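Local coordinates for putative O-GlcNAcase nagJ (PDB 6PV5), which probably hydrolyses terminal beta-linked N-acetylglucosamine from glycans as a family 84 glycoside hydrolase, the piece here holding its N-terminal, catalytic and post-catalytic helical domains, at residues S445-L450 against K466-A471; K470-I475 against E482-A487; I474-M479 against S543-K548; N539-N544 against S556-F561. All blocks are in the same frame, centred on the assembly; numbering follows the deposited sequence. Where two conformers were deposited one is given.

Contact 1 comes first in the chain. It closes the turn between helix 446-457, which follows the last barrel strand, and helix 464-476. Contact 2 begins on that second helix, sharing Lys470 and Ala471, and folds helix 480-487 back beside it. Contact 3 starts from the same helix end, at Ile474 and Ile475, but reaches 64 residues onward to the end of helix 521-544. The second segment of contact 2 therefore lies within the loop that contact 3 closes. Contact 4 (539-544 against 556-561) overlaps contact 3 at Ser543 and Asn544 and closes the hairpin of helices 521-544 and 548-579. Together the four join the helices after the barrel's last strand to the post-catalytic helices.

Contact 1: S445-L450 against K466-A471; sequences SKISTL and KSWDKA. With EDO (1,2-ethanediol), chain C.
The apolar packing centres on Ile447 and Ala471, whose CA atoms lie 5.3 Å apart. Ile447 reaches Trp468 with its CG2 branch, which sits at the edge of the indole near the ring plane, 3.6 Å from Trp468 CD1. With CG1 beside the backbone N (chi1 -68°), CG2 is the branch anti to it. Ala471 CB faces the other helix directly. It lies 3.6 Å from Ile447 O and 3.9 Å from Leu450 CB, so a small methyl meets both backbone and side chain.

Polar groups work around this core. The indole NE1 of Trp468 donates to Leu417 O. Thr449 OG1 donates to Ser445 O over 2.8 Å, from above the carbonyl plane, and Thr449 N binds the same oxygen. A 1,2-ethanediol, probably from the crystallisation liquor, donates from O1 to Asp469 O at 2.7 Å.

Helix 446-457 follows the eighth strand of the (beta/alpha)8 barrel, and the local axes of 446-450 and 466-471 cross at 131°. The chemistry implies a buried, essentially apolar joint without polar bonds between the two segments. One helix carbonyl oxygen, Ile447 O, is touched by a methyl, while the indole N-H and the Thr449 hydroxyl find their partners away from the interface.

Contact 2: K470-I475 against E482-A487; sequences KAIEII and EFKIFA
Phe483 carries the flat group, and Ile472 meets it at its root. Ile472 CG2 lies 4.1 Å from Phe483 CB and approaches the phenyl ring obliquely. With chi1 at -160°, Phe483 CG stands anti to the backbone N, and the ring extends on to Ile447 of helix 446-457 and Leu554 of helix 548-579. The ring is thus shared among several helices. The ring of Phe486 belongs to another side of its helix, where it stacks edge-to-face with Phe561.

Ile472 points straight at helix 480-487. Its other branch ends on Lys484: Ile472 CD1 lies 3.9 Å from Lys484 CB and 4.0 Å from Lys484 CG. These two side chains cross at about a right angle. One isoleucine thus touches two successive residues, CG2 on Phe483 and CD1 on Lys484.

The two segments belong to consecutive helices folded back on each other, in the helices after the barrel's last strand, joined by the three-residue link 477-479. Their closest CA atoms, those of Ile472 and Lys484, are 7.0 Å apart.

Lys484 offers Ile472 only its first methylenes, CB and CG. Beyond CG the chain is fully extended and carries NZ away from Ile472 to a salt bridge with Asp469 OD1, on the same helix as Ile472.

Contact 3: I474-M479 against S543-K548; sequences IIAGEM and SNLENK
Met479 and Asn544 make the tightest touch, Met479 SD lying 3.5 Å from Asn544 CB. The methionine chain is bent at both chi2 (-56°) and chi3 (-66°), and it crosses the asparagine at about a right angle. Met479 CG lies 3.8 Å from the same Asn544 CB, so the sulfur and its neighbour both rest against one methylene. Next to them, Leu545 pushes its CD1 branch between the segments, 4.0 Å from Ala476 CB and 4.2 Å from Met479 CB. Leu545, Ala476 and Met479 are all buried, and Met479 also packs on Lys540 and Leu541 of helix 521-544.

Here two helix ends meet. Helix 464-476 ends and Gly477 turns the chain with a positive phi; Met479 is the N-cap residue of the next helix. Opposite, Leu545 leaves helix 521-544 and Asn547 is the N-cap of helix 548-579, its OD1 accepting from Leu550 N. This pair of turns makes a joint between the region assigned to the catalytic family and the post-catalytic helices.

The other side is looser and bridged by water. Two waters take Ile475 O as acceptor, one bound by Asn547 ND2, at 2.7 Å, and one by Asn547 N, at 3.0 Å. A third links Ala476 O with Glu546 N. Asn547 ND2 also bonds to Asp443 OD1.

Contact 4: N539-N544 against S556-F561; sequences NKLRSN and SHLSKF
Leu541 and Leu558 join two neighbouring antiparallel helices, packed as a helical hairpin in the post-catalytic region. Helices 521-544 and 548-579 are joined by a short turn; 539-544 ends at the turn and 556-561 starts about two helical turns after it. The local axes run at 150° to each other and come no closer than 10.5 Å. This wide spacing fits a contact made by side-chain ends rather than by backbones. The nearest CA atoms, those of Arg542 and Leu558, are 8.4 Å apart.

The apolar part is a single leucine pair. Leu541 CD1 meets Leu558 CD2 at 3.7 Å, and the two side chains cross at about a right angle. Both are buried. Leu541 also touches Glu482, while Leu558 packs on Phe486. The pair therefore lies against helix 480-487.

Arg542 covers the more exposed side. Its CG is anti to the backbone N (chi1 -171°), and a bend at chi3 (-57°) turns the guanidinium toward helix 548-579. The group has its main partner in Asp555, which forms a salt bridge with NE. On NH1 it has a weak bond to Asn539 OD1, which lies at the guanidinium edge, in plane. Its salt bridge is thus to helix 548-579, while the tie to its own helix is weak. NH2 lies 4.2 Å from Leu558 CB, which sits obliquely to the group. Ser559 OG bonds to Asp555 O, and Arg542 NH2 lies obliquely beside that hydroxyl, at 3.5 Å from OG.

Contact 1: S445-L450 against K466-A471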
loop_
_atom_site.group_PDB
_atom_site.type_symbol
_atom_site.label_atom_id
_atom_site.label_comp_id
_atom_site.label_asym_id
_atom_site.label_seq_id
_atom_site.Cartn_x
_atom_site.Cartn_y
_atom_site.Cartn_z
ATOM N N SER A 445 0.185 -6.797 6.308
ATOM C CA SER A 445 0.299 -5.483 5.676
ATOM C C SER A 445 -0.512 -5.429 4.379
ATOM O O SER A 445 -0.720 -4.367 3.818
ATOM C CB SER A 445 1.737 -5.164 5.364
ATOM O OG SER A 445 2.401 -4.701 6.516
ATOM N N LYS A 446 -0.940 -6.574 3.864
ATOM C CA LYS A 446 -1.459 -6.551 2.507
ATOM C C LYS A 446 -2.749 -5.740 2.347
ATOM O O LYS A 446 -2.890 -5.059 1.350
ATOM C CB LYS A 446 -1.546 -7.956 1.913
ATOM C CG LYS A 446 -0.180 -8.567 1.665
ATOM C CD LYS A 446 -0.256 -9.938 1.024
ATOM C CE LYS A 446 1.108 -10.595 0.892
ATOM N NZ LYS A 446 0.956 -11.971 0.355
ATOM N N ILE A 447 -3.716 -5.876 3.263
ATOM C CA ILE A 447 -4.979 -5.175 3.122
ATOM C C ILE A 447 -4.756 -3.674 2.951
ATOM O O ILE A 447 -5.244 -3.101 1.970
ATOM C CB ILE A 447 -6.012 -5.545 4.215
ATOM C CG1 ILE A 447 -6.476 -6.999 4.059
ATOM C CG2 ILE A 447 -7.208 -4.603 4.179
ATOM C CD1 ILE A 447 -6.878 -7.641 5.367
ATOM N N SER A 448 -3.992 -3.052 3.856
ATOM C CA SER A 448 -3.766 -1.621 3.781
ATOM C C SER A 448 -3.019 -1.273 2.496
ATOM O O SER A 448 -3.415 -0.352 1.793
ATOM C CB SER A 448 -3.054 -1.106 5.012
ATOM O OG SER A 448 -3.755 -1.507 6.187
ATOM N N THR A 449 -1.943 -2.022 2.196
ATOM C CA THR A 449 -1.128 -1.806 1.013
ATOM C C THR A 449 -1.971 -1.816 -0.271
ATOM O O THR A 449 -1.724 -1.018 -1.177
ATOM C CB THR A 449 0.050 -2.779 0.935
ATOM O OG1 THR A 449 0.769 -2.685 2.162
ATOM C CG2 THR A 449 1.015 -2.413 -0.170
ATOM N N LEU A 450 -2.949 -2.718 -0.359
ATOM C CA LEU A 450 -3.762 -2.801 -1.560
ATOM C C LEU A 450 -4.669 -1.577 -1.680
ATOM O O LEU A 450 -4.946 -1.142 -2.798
ATOM C CB LEU A 450 -4.608 -4.077 -1.544
ATOM C CG LEU A 450 -3.852 -5.376 -1.809
ATOM C CD1 LEU A 450 -4.742 -6.565 -1.487
ATOM C CD2 LEU A 450 -3.386 -5.439 -3.263
ATOM N N LYS A 466 -15.113 1.494 0.609
ATOM C CA LYS A 466 -15.416 0.598 -0.494
ATOM C C LYS A 466 -14.121 -0.077 -0.958
ATOM O O LYS A 466 -14.106 -1.249 -1.322
ATOM C CB LYS A 466 -16.210 1.340 -1.578
ATOM N N SER A 467 -13.024 0.675 -0.956
ATOM C CA SER A 467 -11.726 0.135 -1.325
ATOM C C SER A 467 -11.307 -0.953 -0.328
ATOM O O SER A 467 -10.841 -2.006 -0.730
ATOM C CB SER A 467 -10.709 1.239 -1.366
ATOM O OG SER A 467 -9.476 0.759 -1.864
ATOM N N TRP A 468 -11.485 -0.679 0.974
ATOM C CA TRP A 468 -11.172 -1.612 2.048
ATOM C C TRP A 468 -11.928 -2.926 1.862
ATOM O O TRP A 468 -11.353 -3.998 1.985
ATOM C CB TRP A 468 -11.551 -0.950 3.371
ATOM C CG TRP A 468 -11.053 -1.620 4.611
ATOM C CD1 TRP A 468 -9.835 -2.202 4.832
ATOM C CD2 TRP A 468 -11.767 -1.659 5.856
ATOM N NE1 TRP A 468 -9.763 -2.629 6.131
ATOM C CE2 TRP A 468 -10.925 -2.302 6.785
ATOM C CE3 TRP A 468 -13.016 -1.171 6.279
ATOM C CZ2 TRP A 468 -11.317 -2.493 8.113
ATOM C CZ3 TRP A 468 -13.417 -1.387 7.583
ATOM C CH2 TRP A 468 -12.562 -2.028 8.490
ATOM N N ASP A 469 -13.222 -2.834 1.543
ATOM C CA ASP A 469 -14.011 -4.030 1.278
ATOM C C ASP A 469 -13.360 -4.908 0.212
ATOM O O ASP A 469 -13.312 -6.128 0.387
ATOM C CB ASP A 469 -15.483 -3.733 0.966
ATOM C CG ASP A 469 -16.252 -3.147 2.137
ATOM O OD1 ASP A 469 -15.828 -3.365 3.297
ATOM O OD2 ASP A 469 -17.274 -2.470 1.883
ATOM N N LYS A 470 -12.891 -4.300 -0.890
ATOM C CA LYS A 470 -12.328 -5.074 -1.989
ATOM C C LYS A 470 -10.993 -5.682 -1.582
ATOM O O LYS A 470 -10.680 -6.797 -1.987
ATOM C CB LYS A 470 -12.055 -4.233 -3.243
ATOM C CG LYS A 470 -13.299 -3.731 -3.966
ATOM C CD LYS A 470 -14.006 -4.800 -4.783
ATOM C CE LYS A 470 -15.263 -4.286 -5.455
ATOM N NZ LYS A 470 -15.105 -2.872 -5.875
ATOM N N ALA A 471 -10.184 -4.931 -0.836
ATOM C CA ALA A 471 -8.889 -5.467 -0.434
ATOM C C ALA A 471 -9.067 -6.654 0.517
ATOM O O ALA A 471 -8.318 -7.626 0.449
ATOM C CB ALA A 471 -8.040 -4.386 0.192
HETATM C C1 EDO C . -15.321 -7.167 3.040
HETATM O O1 EDO C . -15.190 -7.606 1.693
HETATM C C2 EDO C . -16.719 -6.919 3.486
HETATM O O2 EDO C . -17.685 -7.758 2.866
#

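Contact 2: K470-I475 against E482-A487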
loop_
_atom_site.group_PDB
_atom_site.type_symbol
_atom_site.label_atom_id
_atom_site.label_comp_id
_atom_site.label_asym_id
_atom_site.label_seq_id
_atom_site.Cartn_x
_atom_site.Cartn_y
_atom_site.Cartn_z
ATOM N N LYS A 470 -12.891 -4.300 -0.890
ATOM C CA LYS A 470 -12.328 -5.074 -1.989
ATOM C C LYS A 470 -10.993 -5.682 -1.582
ATOM O O LYS A 470 -10.680 -6.797 -1.987
ATOM C CB LYS A 470 -12.055 -4.233 -3.243
ATOM C CG LYS A 470 -13.299 -3.731 -3.966
ATOM C CD LYS A 470 -14.006 -4.800 -4.783
ATOM C CE LYS A 470 -15.263 -4.286 -5.455
ATOM N NZ LYS A 470 -15.105 -2.872 -5.875
ATOM N N ALA A 471 -10.184 -4.931 -0.836
ATOM C CA ALA A 471 -8.889 -5.467 -0.434
ATOM C C ALA A 471 -9.067 -6.654 0.517
ATOM O O ALA A 471 -8.318 -7.626 0.449
ATOM C CB ALA A 471 -8.040 -4.386 0.192
ATOM N N ILE A 472 -10.028 -6.549 1.438
ATOM C CA ILE A 472 -10.315 -7.635 2.372
ATOM C C ILE A 472 -10.780 -8.861 1.593
ATOM O O ILE A 472 -10.371 -9.975 1.892
ATOM C CB ILE A 472 -11.353 -7.199 3.421
ATOM C CG1 ILE A 472 -10.731 -6.232 4.427
ATOM C CG2 ILE A 472 -11.965 -8.418 4.111
ATOM C CD1 ILE A 472 -11.736 -5.559 5.338
ATOM N N GLU A 473 -11.602 -8.651 0.560
ATOM C CA GLU A 473 -12.070 -9.768 -0.252
ATOM C C GLU A 473 -10.888 -10.440 -0.945
ATOM O O GLU A 473 -10.823 -11.667 -1.025
ATOM C CB GLU A 473 -13.075 -9.279 -1.292
ATOM C CG GLU A 473 -13.594 -10.372 -2.203
ATOM C CD GLU A 473 -14.792 -9.960 -3.050
ATOM O OE1 GLU A 473 -14.698 -8.945 -3.796
ATOM O OE2 GLU A 473 -15.831 -10.648 -2.963
ATOM N N ILE A 474 -9.954 -9.629 -1.459
ATOM C CA ILE A 474 -8.795 -10.169 -2.152
ATOM C C ILE A 474 -7.981 -11.024 -1.177
ATOM O O ILE A 474 -7.451 -12.049 -1.559
ATOM C CB ILE A 474 -7.955 -9.023 -2.755
ATOM C CG1 ILE A 474 -8.647 -8.414 -3.982
ATOM C CG2 ILE A 474 -6.511 -9.461 -3.049
ATOM C CD1 ILE A 474 -8.090 -7.059 -4.399
ATOM N N ILE A 475 -7.851 -10.583 0.080
ATOM C CA ILE A 475 -6.904 -11.177 1.011
ATOM C C ILE A 475 -7.560 -12.319 1.800
ATOM O O ILE A 475 -6.899 -13.338 2.055
ATOM C CB ILE A 475 -6.249 -10.087 1.893
ATOM C CG1 ILE A 475 -5.390 -9.135 1.055
ATOM C CG2 ILE A 475 -5.442 -10.666 3.050
ATOM C CD1 ILE A 475 -4.242 -9.819 0.338
ATOM N N GLU A 482 -16.159 -12.223 8.062
ATOM C CA GLU A 482 -15.603 -12.487 9.381
ATOM C C GLU A 482 -14.373 -11.601 9.581
ATOM O O GLU A 482 -14.195 -11.011 10.640
ATOM C CB GLU A 482 -15.192 -13.961 9.511
ATOM C CG GLU A 482 -16.382 -14.909 9.597
ATOM C CD GLU A 482 -17.009 -15.330 8.278
ATOM O OE1 GLU A 482 -16.577 -14.842 7.209
ATOM O OE2 GLU A 482 -17.930 -16.158 8.320
ATOM N N PHE A 483 -13.545 -11.481 8.540
ATOM C CA PHE A 483 -12.323 -10.695 8.642
ATOM C C PHE A 483 -12.613 -9.214 8.917
ATOM O O PHE A 483 -11.958 -8.591 9.750
ATOM C CB PHE A 483 -11.451 -10.867 7.392
ATOM C CG PHE A 483 -10.024 -10.478 7.677
ATOM C CD1 PHE A 483 -9.631 -9.148 7.619
ATOM C CD2 PHE A 483 -9.095 -11.437 8.074
ATOM C CE1 PHE A 483 -8.326 -8.780 7.931
ATOM C CE2 PHE A 483 -7.791 -11.066 8.381
ATOM C CZ PHE A 483 -7.404 -9.732 8.312
ATOM N N LYS A 484 -13.578 -8.635 8.192
ATOM C CA LYS A 484 -13.889 -7.223 8.352
ATOM C C LYS A 484 -14.374 -6.941 9.775
ATOM O O LYS A 484 -13.973 -5.940 10.363
ATOM C CB LYS A 484 -14.913 -6.753 7.311
ATOM C CG LYS A 484 -15.202 -5.254 7.389
ATOM C CD LYS A 484 -16.202 -4.772 6.378
ATOM C CE LYS A 484 -16.484 -3.282 6.497
ATOM N NZ LYS A 484 -17.349 -2.839 5.378
ATOM N N ILE A 485 -15.215 -7.835 10.322
ATOM C CA ILE A 485 -15.661 -7.728 11.706
ATOM C C ILE A 485 -14.456 -7.594 12.639
ATOM O O ILE A 485 -14.479 -6.783 13.565
ATOM C CB ILE A 485 -16.600 -8.891 12.101
ATOM C CG1 ILE A 485 -17.940 -8.817 11.350
ATOM C CG2 ILE A 485 -16.797 -8.911 13.610
ATOM C CD1 ILE A 485 -18.764 -10.107 11.376
ATOM N N PHE A 486 -13.390 -8.364 12.378
ATOM C CA PHE A 486 -12.166 -8.289 13.172
ATOM C C PHE A 486 -11.396 -7.003 12.851
ATOM O O PHE A 486 -11.001 -6.249 13.750
ATOM C CB PHE A 486 -11.335 -9.548 12.870
ATOM C CG PHE A 486 -9.938 -9.570 13.435
ATOM C CD1 PHE A 486 -9.726 -9.793 14.790
ATOM C CD2 PHE A 486 -8.834 -9.406 12.606
ATOM C CE1 PHE A 486 -8.435 -9.837 15.310
ATOM C CE2 PHE A 486 -7.545 -9.437 13.123
ATOM C CZ PHE A 486 -7.345 -9.661 14.476
ATOM N N ALA A 487 -11.168 -6.761 11.552
ATOM C CA ALA A 487 -10.339 -5.640 11.115
ATOM C C ALA A 487 -10.952 -4.296 11.527
ATOM O O ALA A 487 -10.232 -3.334 11.782
ATOM C CB ALA A 487 -10.135 -5.711 9.620
#

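Contact 3: I474-M479 against S543-K548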
loop_
_atom_site.group_PDB
_atom_site.type_symbol
_atom_site.label_atom_id
_atom_site.label_comp_id
_atom_site.label_asym_id
_atom_site.label_seq_id
_atom_site.Cartn_x
_atom_site.Cartn_y
_atom_site.Cartn_z
ATOM N N ILE A 474 -9.954 -9.629 -1.459
ATOM C CA ILE A 474 -8.795 -10.169 -2.152
ATOM C C ILE A 474 -7.981 -11.024 -1.177
ATOM O O ILE A 474 -7.451 -12.049 -1.559
ATOM C CB ILE A 474 -7.955 -9.023 -2.755
ATOM C CG1 ILE A 474 -8.647 -8.414 -3.982
ATOM C CG2 ILE A 474 -6.511 -9.461 -3.049
ATOM C CD1 ILE A 474 -8.090 -7.059 -4.399
ATOM N N ILE A 475 -7.851 -10.583 0.080
ATOM C CA ILE A 475 -6.904 -11.177 1.011
ATOM C C ILE A 475 -7.560 -12.319 1.800
ATOM O O ILE A 475 -6.899 -13.338 2.055
ATOM C CB ILE A 475 -6.249 -10.087 1.893
ATOM C CG1 ILE A 475 -5.390 -9.135 1.055
ATOM C CG2 ILE A 475 -5.442 -10.666 3.050
ATOM C CD1 ILE A 475 -4.242 -9.819 0.338
ATOM N N ALA A 476 -8.860 -12.190 2.122
ATOM C CA ALA A 476 -9.515 -13.124 3.037
ATOM C C ALA A 476 -10.480 -14.068 2.312
ATOM O O ALA A 476 -10.996 -15.016 2.915
ATOM C CB ALA A 476 -10.229 -12.360 4.133
ATOM N N GLY A 477 -10.804 -13.760 1.050
ATOM C CA GLY A 477 -11.602 -14.652 0.223
ATOM C C GLY A 477 -13.008 -14.865 0.784
ATOM O O GLY A 477 -13.738 -13.917 1.056
ATOM N N GLU A 478 -13.369 -16.140 0.961
ATOM C CA GLU A 478 -14.670 -16.530 1.477
ATOM C C GLU A 478 -14.844 -16.054 2.923
ATOM O O GLU A 478 -15.970 -15.958 3.395
ATOM C CB GLU A 478 -14.825 -18.050 1.359
ATOM N N MET A 479 -13.752 -15.720 3.625
ATOM C CA MET A 479 -13.867 -15.282 5.011
ATOM C C MET A 479 -13.920 -13.753 5.149
ATOM O O MET A 479 -13.632 -13.209 6.219
ATOM C CB MET A 479 -12.706 -15.840 5.844
ATOM C CG MET A 479 -12.716 -17.363 5.911
ATOM S SD MET A 479 -14.298 -17.996 6.562
ATOM C CE MET A 479 -14.167 -17.357 8.226
ATOM N N SER A 543 -10.192 -21.561 11.606
ATOM C CA SER A 543 -10.550 -22.754 10.868
ATOM C C SER A 543 -10.421 -22.584 9.349
ATOM O O SER A 543 -9.992 -23.519 8.673
ATOM C CB SER A 543 -11.920 -23.227 11.291
ATOM O OG SER A 543 -12.389 -24.161 10.352
ATOM N N ASN A 544 -10.790 -21.416 8.798
ATOM C CA ASN A 544 -11.068 -21.314 7.368
ATOM C C ASN A 544 -10.187 -20.302 6.638
ATOM O O ASN A 544 -10.203 -20.265 5.418
ATOM C CB ASN A 544 -12.522 -20.932 7.105
ATOM C CG ASN A 544 -13.453 -22.000 7.631
ATOM O OD1 ASN A 544 -13.219 -23.182 7.388
ATOM N ND2 ASN A 544 -14.436 -21.607 8.431
ATOM N N LEU A 545 -9.443 -19.450 7.342
ATOM C CA LEU A 545 -8.654 -18.475 6.600
ATOM C C LEU A 545 -7.547 -19.187 5.817
ATOM O O LEU A 545 -6.706 -19.870 6.406
ATOM C CB LEU A 545 -8.099 -17.454 7.596
ATOM C CG LEU A 545 -7.491 -16.189 6.997
ATOM C CD1 LEU A 545 -8.541 -15.367 6.238
ATOM C CD2 LEU A 545 -6.865 -15.371 8.113
ATOM N N GLU A 546 -7.527 -19.003 4.487
ATOM C CA GLU A 546 -6.622 -19.759 3.625
ATOM C C GLU A 546 -5.177 -19.294 3.785
ATOM O O GLU A 546 -4.252 -20.086 3.667
ATOM C CB GLU A 546 -7.034 -19.662 2.153
ATOM N N ASN A 547 -4.978 -17.999 4.019
ATOM C CA ASN A 547 -3.640 -17.453 4.176
ATOM C C ASN A 547 -3.151 -17.752 5.595
ATOM O O ASN A 547 -3.533 -17.063 6.535
ATOM C CB ASN A 547 -3.663 -15.949 3.871
ATOM C CG ASN A 547 -2.302 -15.293 3.845
ATOM O OD1 ASN A 547 -1.372 -15.722 4.527
ATOM N ND2 ASN A 547 -2.175 -14.245 3.051
ATOM N N LYS A 548 -2.280 -18.761 5.743
ATOM C CA LYS A 548 -1.860 -19.217 7.060
ATOM C C LYS A 548 -0.744 -18.350 7.657
ATOM O O LYS A 548 -0.606 -18.289 8.880
ATOM C CB LYS A 548 -1.468 -20.703 7.026
ATOM C CG LYS A 548 -2.536 -21.661 6.507
ATOM C CD LYS A 548 -3.819 -21.634 7.294
ATOM C CE LYS A 548 -4.907 -22.496 6.689
ATOM N NZ LYS A 548 -6.157 -22.407 7.486
HETATM O O HOH W 1 -4.273 -13.710 1.374
HETATM O O HOH W 2 -6.991 -15.932 3.246
HETATM O O HOH W 3 -9.585 -17.422 3.229
#

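Contact 4: N539-N544 against S556-F561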
loop_
_atom_site.group_PDB
_atom_site.type_symbol
_atom_site.label_atom_id
_atom_site.label_comp_id
_atom_site.label_asym_id
_atom_site.label_seq_id
_atom_site.Cartn_x
_atom_site.Cartn_y
_atom_site.Cartn_z
ATOM N N ASN A 539 -12.627 -18.361 15.940
ATOM C CA ASN A 539 -12.658 -19.777 15.604
ATOM C C ASN A 539 -12.903 -19.966 14.116
ATOM O O ASN A 539 -12.286 -20.850 13.497
ATOM C CB ASN A 539 -13.720 -20.534 16.410
ATOM C CG ASN A 539 -13.256 -20.883 17.813
ATOM O OD1 ASN A 539 -12.189 -20.457 18.245
ATOM N ND2 ASN A 539 -14.047 -21.665 18.535
ATOM N N LYS A 540 -13.827 -19.162 13.550
ATOM C CA LYS A 540 -14.140 -19.364 12.142
ATOM C C LYS A 540 -12.936 -18.985 11.281
ATOM O O LYS A 540 -12.657 -19.648 10.278
ATOM C CB LYS A 540 -15.320 -18.519 11.656
ATOM C CG LYS A 540 -16.702 -18.838 12.209
ATOM C CD LYS A 540 -17.597 -17.617 12.004
ATOM C CE LYS A 540 -18.890 -17.608 12.795
ATOM N NZ LYS A 540 -19.917 -18.488 12.194
ATOM N N LEU A 541 -12.248 -17.889 11.650
ATOM C CA LEU A 541 -11.051 -17.508 10.916
ATOM C C LEU A 541 -9.932 -18.528 11.137
ATOM O O LEU A 541 -9.210 -18.854 10.199
ATOM C CB LEU A 541 -10.612 -16.104 11.335
ATOM C CG LEU A 541 -11.507 -14.989 10.799
ATOM C CD1 LEU A 541 -11.233 -13.698 11.545
ATOM C CD2 LEU A 541 -11.287 -14.826 9.294
ATOM N N ARG A 542 -9.791 -19.043 12.370
ATOM C CA ARG A 542 -8.692 -19.965 12.622
ATOM C C ARG A 542 -8.918 -21.242 11.812
ATOM O O ARG A 542 -7.979 -21.870 11.313
ATOM C CB ARG A 542 -8.501 -20.230 14.114
ATOM C CG ARG A 542 -7.228 -21.011 14.434
ATOM C CD ARG A 542 -7.100 -21.158 15.937
ATOM N NE ARG A 542 -7.095 -19.888 16.642
ATOM C CZ ARG A 542 -8.091 -19.362 17.362
ATOM N NH1 ARG A 542 -9.251 -19.994 17.483
ATOM N NH2 ARG A 542 -7.917 -18.182 17.941
ATOM N N SER A 543 -10.192 -21.561 11.606
ATOM C CA SER A 543 -10.550 -22.754 10.868
ATOM C C SER A 543 -10.421 -22.584 9.349
ATOM O O SER A 543 -9.992 -23.519 8.673
ATOM C CB SER A 543 -11.920 -23.227 11.291
ATOM O OG SER A 543 -12.389 -24.161 10.352
ATOM N N ASN A 544 -10.790 -21.416 8.798
ATOM C CA ASN A 544 -11.068 -21.314 7.368
ATOM C C ASN A 544 -10.187 -20.302 6.638
ATOM O O ASN A 544 -10.203 -20.265 5.418
ATOM C CB ASN A 544 -12.522 -20.932 7.105
ATOM C CG ASN A 544 -13.453 -22.000 7.631
ATOM O OD1 ASN A 544 -13.219 -23.182 7.388
ATOM N ND2 ASN A 544 -14.436 -21.607 8.431
ATOM N N SER A 556 -2.660 -14.240 18.213
ATOM C CA SER A 556 -2.837 -13.661 19.544
ATOM C C SER A 556 -3.932 -12.588 19.564
ATOM O O SER A 556 -4.684 -12.478 20.547
ATOM C CB SER A 556 -1.564 -13.102 20.087
ATOM O OG SER A 556 -0.624 -14.138 20.224
ATOM N N HIS A 557 -4.001 -11.792 18.483
ATOM C CA HIS A 557 -5.019 -10.753 18.350
ATOM C C HIS A 557 -6.413 -11.371 18.323
ATOM O O HIS A 557 -7.314 -10.859 18.973
ATOM C CB HIS A 557 -4.733 -9.871 17.125
ATOM C CG HIS A 557 -3.457 -9.109 17.309
ATOM N ND1 HIS A 557 -2.214 -9.681 17.087
ATOM C CD2 HIS A 557 -3.216 -7.862 17.751
ATOM C CE1 HIS A 557 -1.263 -8.816 17.377
ATOM N NE2 HIS A 557 -1.856 -7.672 17.758
ATOM N N LEU A 558 -6.571 -12.455 17.564
ATOM C CA LEU A 558 -7.853 -13.122 17.423
ATOM C C LEU A 558 -8.312 -13.705 18.764
ATOM O O LEU A 558 -9.494 -13.665 19.074
ATOM C CB LEU A 558 -7.715 -14.241 16.388
ATOM C CG LEU A 558 -7.626 -13.807 14.924
ATOM C CD1 LEU A 558 -7.174 -14.982 14.080
ATOM C CD2 LEU A 558 -8.972 -13.316 14.403
ATOM N N SER A 559 -7.381 -14.277 19.541
ATOM C CA SER A 559 -7.697 -14.869 20.831
ATOM C C SER A 559 -8.164 -13.789 21.793
ATOM O O SER A 559 -9.128 -14.001 22.521
ATOM C CB SER A 559 -6.494 -15.619 21.401
ATOM O OG SER A 559 -6.061 -16.588 20.460
ATOM N N LYS A 560 -7.446 -12.657 21.803
ATOM C CA LYS A 560 -7.812 -11.532 22.643
ATOM C C LYS A 560 -9.185 -11.006 22.223
ATOM O O LYS A 560 -9.989 -10.630 23.082
ATOM C CB LYS A 560 -6.759 -10.421 22.605
ATOM C CG LYS A 560 -7.010 -9.310 23.612
ATOM C CD LYS A 560 -5.790 -8.573 24.029
ATOM C CE LYS A 560 -6.087 -7.528 25.075
ATOM N NZ LYS A 560 -4.818 -6.867 25.499
ATOM N N PHE A 561 -9.460 -11.032 20.914
ATOM C CA PHE A 561 -10.700 -10.485 20.367
ATOM C C PHE A 561 -11.898 -11.281 20.885
ATOM O O PHE A 561 -12.927 -10.708 21.197
ATOM C CB PHE A 561 -10.694 -10.598 18.844
ATOM C CG PHE A 561 -11.734 -9.827 18.070
ATOM C CD1 PHE A 561 -11.711 -8.437 18.016
ATOM C CD2 PHE A 561 -12.683 -10.494 17.306
ATOM C CE1 PHE A 561 -12.636 -7.732 17.245
ATOM C CE2 PHE A 561 -13.601 -9.790 16.530
ATOM C CZ PHE A 561 -13.576 -8.411 16.489
#